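Local coordinates for protein ferulic acid decarboxylase 1 (Candida dubliniensis, PDB 4ZAD) that probably catalyses the reversible, prenylated-FMN-dependent decarboxylation of aromatic acids such as ferulic, p-coumaric and cinnamic acid to vinyl products such as styrene, at residues 82-87 / 330-335; 97-102 / 358-363. All blocks are in the same frame, centred on the assembly; numbering follows the deposited sequence.

Interaction 1. Residues 82-87 / 330-335; sequences NDHARI and THTLIG. With 4LU (1-deoxy-5-O-phosphono-1-(3,3,4,5-tetramethyl-9,11-dioxo-2,3,8,9,10,11-hexahydro-7H-quinolino[1,8-fg]pteridin-12-ium-7-y l)-D-ribitol), chain E.
Beside the prenylated-flavin pocket, Ile-87 of helix 85-90 packs on Thr-332 and Leu-333 of the segment 330-335. Its CD1 does the touching, 3.7 Å from Thr-332 OG1 and 4.2 Å from Leu-333 CD2. The first torsion of Ile-87 (-50°) sets CG1 anti to the carbonyl carbon and sends that arm across the gap, reaching from a backbone whose nearest approach, Ile-87 CA to Thr-332 CA, is still 7.7 Å. A branched aliphatic chain suits the place because it must fill space rather than bond. Thr-332 OG1 is already hydrogen-bonded to the carbonyl of Gly-75, so a buried hydroxyl can sit beside a methyl at little cost.

His-84, the N-cap of helix 85-90, completes the contact, its NE2 lying 4.2 Å from Thr-332 CG2. Its ring is held on two sides: NE2 is hydrogen-bonded to Tyr-363 OH, and ND1 donates to Asp-83 OD1 over 2.8 Å. The acceptor lies in the ring plane, yet the N-H arrives from above the carboxylate plane, 60° out of it.

Beyond the contact, the same segment 330-335 meets the cofactor. Ile-334 lays CG1 and CD1 against the flavin ring, each 3.2 Å from C9, and Thr-330 CG2 is 3.9 Å from its C12. With no hydrogen bond crossing between 82-87 and 330-335, shape does the joining, while the polar groups beside it are satisfied by Gly-75, Tyr-363 and Asp-83; the neighbouring carboxylate would probably stabilise positive charge on the imidazole.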
loop_
_atom_site.group_PDB
_atom_site.type_symbol
_atom_site.label_atom_id
_atom_site.label_comp_id
_atom_site.label_asym_id
_atom_site.label_seq_id
_atom_site.Cartn_x
_atom_site.Cartn_y
_atom_site.Cartn_z
ATOM N N ASN A 82 5.246 16.370 12.959
ATOM C CA ASN A 82 6.040 15.199 12.692
ATOM C C ASN A 82 5.399 14.007 13.386
ATOM O O ASN A 82 5.439 13.914 14.596
ATOM C CB ASN A 82 7.433 15.374 13.259
ATOM C CG ASN A 82 8.219 14.112 13.211
ATOM O OD1 ASN A 82 8.144 13.382 12.233
ATOM N ND2 ASN A 82 8.972 13.836 14.252
ATOM N N ASP A 83 4.829 13.089 12.617
ATOM C CA ASP A 83 4.116 11.961 13.223
ATOM C C ASP A 83 5.026 11.063 14.074
ATOM O O ASP A 83 4.515 10.332 14.883
ATOM C CB ASP A 83 3.288 11.156 12.197
ATOM C CG ASP A 83 4.105 10.519 11.093
ATOM O OD1 ASP A 83 5.331 10.663 10.987
ATOM O OD2 ASP A 83 3.476 9.825 10.289
ATOM N N HIS A 84 6.354 11.174 13.926
ATOM C CA HIS A 84 7.301 10.359 14.680
ATOM C C HIS A 84 7.886 11.094 15.906
ATOM O O HIS A 84 8.896 10.655 16.492
ATOM C CB HIS A 84 8.409 9.854 13.748
ATOM C CG HIS A 84 8.022 8.643 12.939
ATOM N ND1 HIS A 84 7.032 8.665 11.984
ATOM C CD2 HIS A 84 8.506 7.376 12.948
ATOM C CE1 HIS A 84 6.926 7.469 11.437
ATOM N NE2 HIS A 84 7.809 6.668 12.006
ATOM N N ALA A 85 7.237 12.194 16.304
ATOM C CA ALA A 85 7.592 12.925 17.511
ATOM C C ALA A 85 7.921 12.038 18.705
ATOM O O ALA A 85 8.900 12.298 19.421
ATOM C CB ALA A 85 6.472 13.889 17.915
ATOM N N ARG A 86 7.105 11.034 18.960
ATOM C CA ARG A 86 7.290 10.311 20.172
ATOM C C ARG A 86 8.589 9.524 20.044
ATOM O O ARG A 86 9.327 9.345 21.002
ATOM C CB ARG A 86 6.084 9.413 20.468
ATOM C CG ARG A 86 4.786 10.195 20.737
ATOM C CD ARG A 86 3.564 9.324 21.181
ATOM N NE ARG A 86 2.338 10.010 20.809
ATOM C CZ ARG A 86 1.160 9.450 20.568
ATOM N NH1 ARG A 86 0.949 8.140 20.699
ATOM N NH2 ARG A 86 0.160 10.240 20.179
ATOM N N ILE A 87 8.902 9.104 18.836
ATOM C CA ILE A 87 10.111 8.342 18.614
ATOM C C ILE A 87 11.317 9.266 18.787
ATOM O O ILE A 87 12.223 8.947 19.525
ATOM C CB ILE A 87 10.079 7.634 17.260
ATOM C CG1 ILE A 87 8.771 6.865 17.110
ATOM C CG2 ILE A 87 11.211 6.667 17.169
ATOM C CD1 ILE A 87 8.552 5.800 18.210
ATOM N N THR A 330 5.397 -2.071 17.678
ATOM C CA THR A 330 5.979 -3.243 17.015
ATOM C C THR A 330 6.238 -2.922 15.545
ATOM O O THR A 330 6.676 -3.775 14.780
ATOM C CB THR A 330 5.116 -4.510 17.131
ATOM O OG1 THR A 330 3.804 -4.280 16.579
ATOM C CG2 THR A 330 4.985 -4.912 18.570
ATOM N N HIS A 331 5.970 -1.679 15.151
ATOM C CA HIS A 331 6.323 -1.222 13.815
ATOM C C HIS A 331 7.414 -0.127 13.875
ATOM O O HIS A 331 8.506 -0.260 13.278
ATOM C CB HIS A 331 5.035 -0.822 13.075
ATOM C CG HIS A 331 3.933 -1.824 13.252
ATOM N ND1 HIS A 331 4.106 -3.164 12.967
ATOM C CD2 HIS A 331 2.684 -1.711 13.758
ATOM C CE1 HIS A 331 2.995 -3.818 13.246
ATOM N NE2 HIS A 331 2.116 -2.959 13.726
ATOM N N THR A 332 7.136 0.929 14.622
ATOM C CA THR A 332 8.053 2.047 14.698
ATOM C C THR A 332 9.348 1.619 15.382
ATOM O O THR A 332 10.440 2.040 14.966
ATOM C CB THR A 332 7.492 3.173 15.495
ATOM O OG1 THR A 332 7.108 2.676 16.779
ATOM C CG2 THR A 332 6.320 3.818 14.766
ATOM N N LEU A 333 9.240 0.794 16.414
ATOM C CA LEU A 333 10.432 0.410 17.139
ATOM C C LEU A 333 10.995 -0.914 16.622
ATOM O O LEU A 333 12.203 -1.038 16.452
ATOM C CB LEU A 333 10.195 0.332 18.669
ATOM C CG LEU A 333 9.968 1.617 19.470
ATOM C CD1 LEU A 333 9.895 1.299 20.934
ATOM C CD2 LEU A 333 11.092 2.654 19.190
ATOM N N ILE A 334 10.167 -1.913 16.369
ATOM C CA ILE A 334 10.731 -3.186 15.964
ATOM C C ILE A 334 11.247 -3.018 14.557
ATOM O O ILE A 334 12.381 -3.368 14.282
ATOM C CB ILE A 334 9.752 -4.366 16.069
ATOM C CG1 ILE A 334 9.428 -4.668 17.537
ATOM C CG2 ILE A 334 10.350 -5.613 15.364
ATOM C CD1 ILE A 334 8.490 -5.849 17.722
ATOM N N GLY A 335 10.425 -2.487 13.668
ATOM C CA GLY A 335 10.891 -2.234 12.318
ATOM C C GLY A 335 11.912 -1.093 12.147
ATOM O O GLY A 335 12.900 -1.235 11.402
HETATM C C9 4LU E . 9.696 -5.278 20.670
HETATM C C8 4LU E . 8.921 -4.263 21.245
HETATM C C7 4LU E . 7.736 -4.570 21.930
HETATM C C10 4LU E . 10.272 -8.887 21.173
HETATM C C6 4LU E . 7.289 -5.992 21.953
HETATM N N3 4LU E . 9.931 -11.452 22.045
HETATM C C2 4LU E . 11.119 -11.070 21.561
HETATM C C13 4LU E . 6.406 -6.316 24.135
HETATM C C5 4LU E . 6.069 -6.392 22.664
HETATM C C1 4LU E . 6.662 -8.711 21.904
HETATM O O2 4LU E . 12.027 -11.912 21.550
HETATM N N1 4LU E . 11.290 -9.798 21.124
HETATM C C4 4LU E . 8.886 -10.602 22.100
HETATM O O4 4LU E . 7.836 -11.098 22.576
HETATM C C4A 4LU E . 9.015 -9.305 21.662
HETATM N N5 4LU E . 7.788 -8.355 21.353
HETATM C C3 4LU E . 5.810 -7.817 22.543
HETATM C C12 4LU E . 4.855 -5.511 22.390
HETATM C C5A 4LU E . 8.132 -7.016 21.283
HETATM C C7M 4LU E . 6.882 -3.517 22.587
HETATM C C8M 4LU E . 9.451 -2.858 21.136
HETATM C C9A 4LU E . 9.414 -6.645 20.816
HETATM N N10 4LU E . 10.478 -7.611 20.745
HETATM C "C1'" 4LU E . 11.552 -7.478 19.750
HETATM C "C2'" 4LU E . 12.866 -7.266 20.501
HETATM O "O2'" 4LU E . 12.662 -6.251 21.504
HETATM C "C3'" 4LU E . 14.022 -6.893 19.563
HETATM O "O3'" 4LU E . 14.281 -7.980 18.650
HETATM C "C4'" 4LU E . 15.316 -6.553 20.335
HETATM O "O4'" 4LU E . 16.421 -6.548 19.426
HETATM C "C5'" 4LU E . 15.622 -7.596 21.424
HETATM O "O5'" 4LU E . 16.831 -7.356 22.116
HETATM P P 4LU E . 18.165 -8.176 21.859
HETATM O O2P 4LU E . 18.984 -7.625 23.026
HETATM O O3P 4LU E . 18.576 -7.748 20.434
HETATM O O1P 4LU E . 17.791 -9.641 21.946
#

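Interaction 2. Residues 97-102 / 358-363; sequences TPMKEI and DVFTPY
Met-99 and Lys-100, in the first turn of helix 99-108, meet the segment 358-363 at different places: Lys-100 reaches Asp-358 at its start, Met-99 reaches Phe-360 and Tyr-363 further along. In the packed interior, Met-99 CE lies 3.4 Å from Tyr-363 OH, and its CG approaches Phe-360 CE1 obliquely at 4.3 Å. CG stands anti to the backbone N (chi1 -179°), and a bend at chi2 (57°) helps bring the terminal methyl CE to the tyrosine hydroxyl. A flexible, unbranched methionine can lie along the outside of a close ring pair: Phe-360 CZ stands 3.5 Å above one face of Tyr-363, displaced toward its rim, while Tyr-363 CE2 comes in plane to the edge of Phe-360. The tyrosine hydroxyl has its polar partner in His-84 NE2, so toward Met-99 it offers only van der Waals contact.

The looser side belongs to Lys-100, which is partly exposed. Its ammonium NZ makes a salt bridge to the buried Asp-358, 2.9 Å from OD2 on the syn lone pair of that oxygen, with a weak second bond of 3.4 Å to OD1. The two side chains cross at about a right angle, and bends at chi2 and chi4 bring the end of the long lysine to the carboxylate. Lys-343 pairs with Asp-358 OD1 as well; two positive groups around one carboxylate probably keep it ionised despite its burial.

Strand 356-360 is an outermost strand within the chain of a five-stranded mixed sheet, and pairs by backbone hydrogen bonds with strand 369-374. The start of helix 99-108 lies against the side chains that Asp-358 and Phe-360 direct at it, while Phe-360 stacks on Phe-423, and Pro-362 rests on helix 425-434.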
loop_
_atom_site.group_PDB
_atom_site.type_symbol
_atom_site.label_atom_id
_atom_site.label_comp_id
_atom_site.label_asym_id
_atom_site.label_seq_id
_atom_site.Cartn_x
_atom_site.Cartn_y
_atom_site.Cartn_z
ATOM N N THR A 97 12.165 16.002 14.422
ATOM C CA THR A 97 13.116 15.145 13.762
ATOM C C THR A 97 12.403 13.989 13.068
ATOM O O THR A 97 11.805 13.153 13.725
ATOM C CB THR A 97 14.145 14.623 14.743
ATOM O OG1 THR A 97 14.729 15.742 15.410
ATOM C CG2 THR A 97 15.218 13.845 14.005
ATOM N N PRO A 98 12.443 13.952 11.731
ATOM C CA PRO A 98 11.758 12.886 11.048
ATOM C C PRO A 98 12.535 11.589 11.123
ATOM O O PRO A 98 13.717 11.585 11.492
ATOM C CB PRO A 98 11.681 13.377 9.594
ATOM C CG PRO A 98 12.483 14.618 9.508
ATOM C CD PRO A 98 13.158 14.836 10.800
ATOM N N MET A 99 11.873 10.511 10.716
ATOM C CA MET A 99 12.325 9.177 11.031
ATOM C C MET A 99 13.610 8.824 10.359
ATOM O O MET A 99 14.433 8.148 10.957
ATOM C CB MET A 99 11.251 8.138 10.696
ATOM C CG MET A 99 11.637 6.658 11.025
ATOM S SD MET A 99 12.090 6.390 12.724
ATOM C CE MET A 99 11.610 4.686 12.990
ATOM N N LYS A 100 13.785 9.271 9.126
ATOM C CA LYS A 100 15.026 9.030 8.373
ATOM C C LYS A 100 16.211 9.597 9.114
ATOM O O LYS A 100 17.284 9.013 9.124
ATOM C CB LYS A 100 14.935 9.630 6.978
ATOM C CG LYS A 100 16.205 9.492 6.140
ATOM C CD LYS A 100 17.115 10.739 6.205
ATOM C CE LYS A 100 18.069 10.836 4.963
ATOM N NZ LYS A 100 19.012 9.671 4.850
ATOM N N GLU A 101 16.000 10.718 9.782
ATOM C CA GLU A 101 17.062 11.391 10.517
ATOM C C GLU A 101 17.264 10.749 11.884
ATOM O O GLU A 101 18.418 10.573 12.312
ATOM C CB GLU A 101 16.783 12.906 10.600
ATOM C CG GLU A 101 16.741 13.511 9.188
ATOM C CD GLU A 101 16.560 15.031 9.126
ATOM O OE1 GLU A 101 15.443 15.506 8.774
ATOM O OE2 GLU A 101 17.559 15.743 9.389
ATOM N N ILE A 102 16.160 10.376 12.546
ATOM C CA ILE A 102 16.217 9.593 13.796
ATOM C C ILE A 102 17.099 8.373 13.562
ATOM O O ILE A 102 17.973 8.092 14.365
ATOM C CB ILE A 102 14.841 9.045 14.250
ATOM C CG1 ILE A 102 13.853 10.177 14.598
ATOM C CG2 ILE A 102 15.010 8.118 15.433
ATOM C CD1 ILE A 102 12.374 9.743 14.582
ATOM N N ASP A 358 19.778 4.074 1.951
ATOM C CA ASP A 358 18.829 4.035 3.070
ATOM C C ASP A 358 18.097 2.707 3.030
ATOM O O ASP A 358 18.007 2.080 1.979
ATOM C CB ASP A 358 17.820 5.178 2.967
ATOM C CG ASP A 358 18.214 6.416 3.768
ATOM O OD1 ASP A 358 18.983 6.321 4.757
ATOM O OD2 ASP A 358 17.729 7.504 3.407
ATOM N N VAL A 359 17.629 2.253 4.186
ATOM C CA VAL A 359 16.741 1.112 4.267
ATOM C C VAL A 359 15.640 1.448 5.255
ATOM O O VAL A 359 15.861 2.191 6.208
ATOM C CB VAL A 359 17.467 -0.204 4.688
ATOM C CG1 VAL A 359 18.788 -0.354 3.946
ATOM C CG2 VAL A 359 17.667 -0.290 6.188
ATOM N N PHE A 360 14.445 0.912 5.029
ATOM C CA PHE A 360 13.349 1.165 5.918
ATOM C C PHE A 360 12.347 0.083 5.772
ATOM O O PHE A 360 12.205 -0.472 4.687
ATOM C CB PHE A 360 12.694 2.482 5.576
ATOM C CG PHE A 360 11.526 2.815 6.443
ATOM C CD1 PHE A 360 11.698 2.972 7.788
ATOM C CD2 PHE A 360 10.269 2.962 5.901
ATOM C CE1 PHE A 360 10.641 3.302 8.600
ATOM C CE2 PHE A 360 9.198 3.239 6.693
ATOM C CZ PHE A 360 9.382 3.415 8.064
ATOM N N THR A 361 11.690 -0.232 6.892
ATOM C CA THR A 361 10.633 -1.253 6.961
ATOM C C THR A 361 9.298 -0.548 6.879
ATOM O O THR A 361 8.871 0.089 7.854
ATOM C CB THR A 361 10.617 -1.998 8.291
ATOM O OG1 THR A 361 10.712 -1.035 9.342
ATOM C CG2 THR A 361 11.739 -3.017 8.382
ATOM N N PRO A 362 8.650 -0.610 5.725
ATOM C CA PRO A 362 7.384 0.113 5.646
ATOM C C PRO A 362 6.415 -0.475 6.646
ATOM O O PRO A 362 6.302 -1.707 6.731
ATOM C CB PRO A 362 6.918 -0.133 4.220
ATOM C CG PRO A 362 7.664 -1.387 3.778
ATOM C CD PRO A 362 8.970 -1.341 4.503
ATOM N N TYR A 363 5.728 0.374 7.392
ATOM C CA TYR A 363 4.815 -0.116 8.411
ATOM C C TYR A 363 3.614 -0.871 7.835
ATOM O O TYR A 363 3.105 -1.809 8.465
ATOM C CB TYR A 363 4.347 1.001 9.333
ATOM C CG TYR A 363 5.488 1.735 9.960
ATOM C CD1 TYR A 363 6.618 1.064 10.400
ATOM C CD2 TYR A 363 5.446 3.100 10.098
ATOM C CE1 TYR A 363 7.690 1.749 10.964
ATOM C CE2 TYR A 363 6.498 3.784 10.641
ATOM C CZ TYR A 363 7.624 3.110 11.069
ATOM O OH TYR A 363 8.668 3.836 11.620
#

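From the N terminus the chain passes 82-87 on helix 85-90 and then 97-102 at the start of helix 99-108, the next helix. It runs on through the large antiparallel sheet before 330-335 returns to helix 85-90, closing interaction 1 over 242 intervening residues. Segment 358-363 follows and closes interaction 2 over 255. Because the segments alternate, the two closures cross rather than nest. Both tie the N-terminal family region to the C-terminal one, with centres 9 Å apart. Besides the His-84 to Tyr-363 bond, Gly-335 O and Thr-361 OG1, 3.0 Å apart in a probable hydrogen bond, join the two contacts.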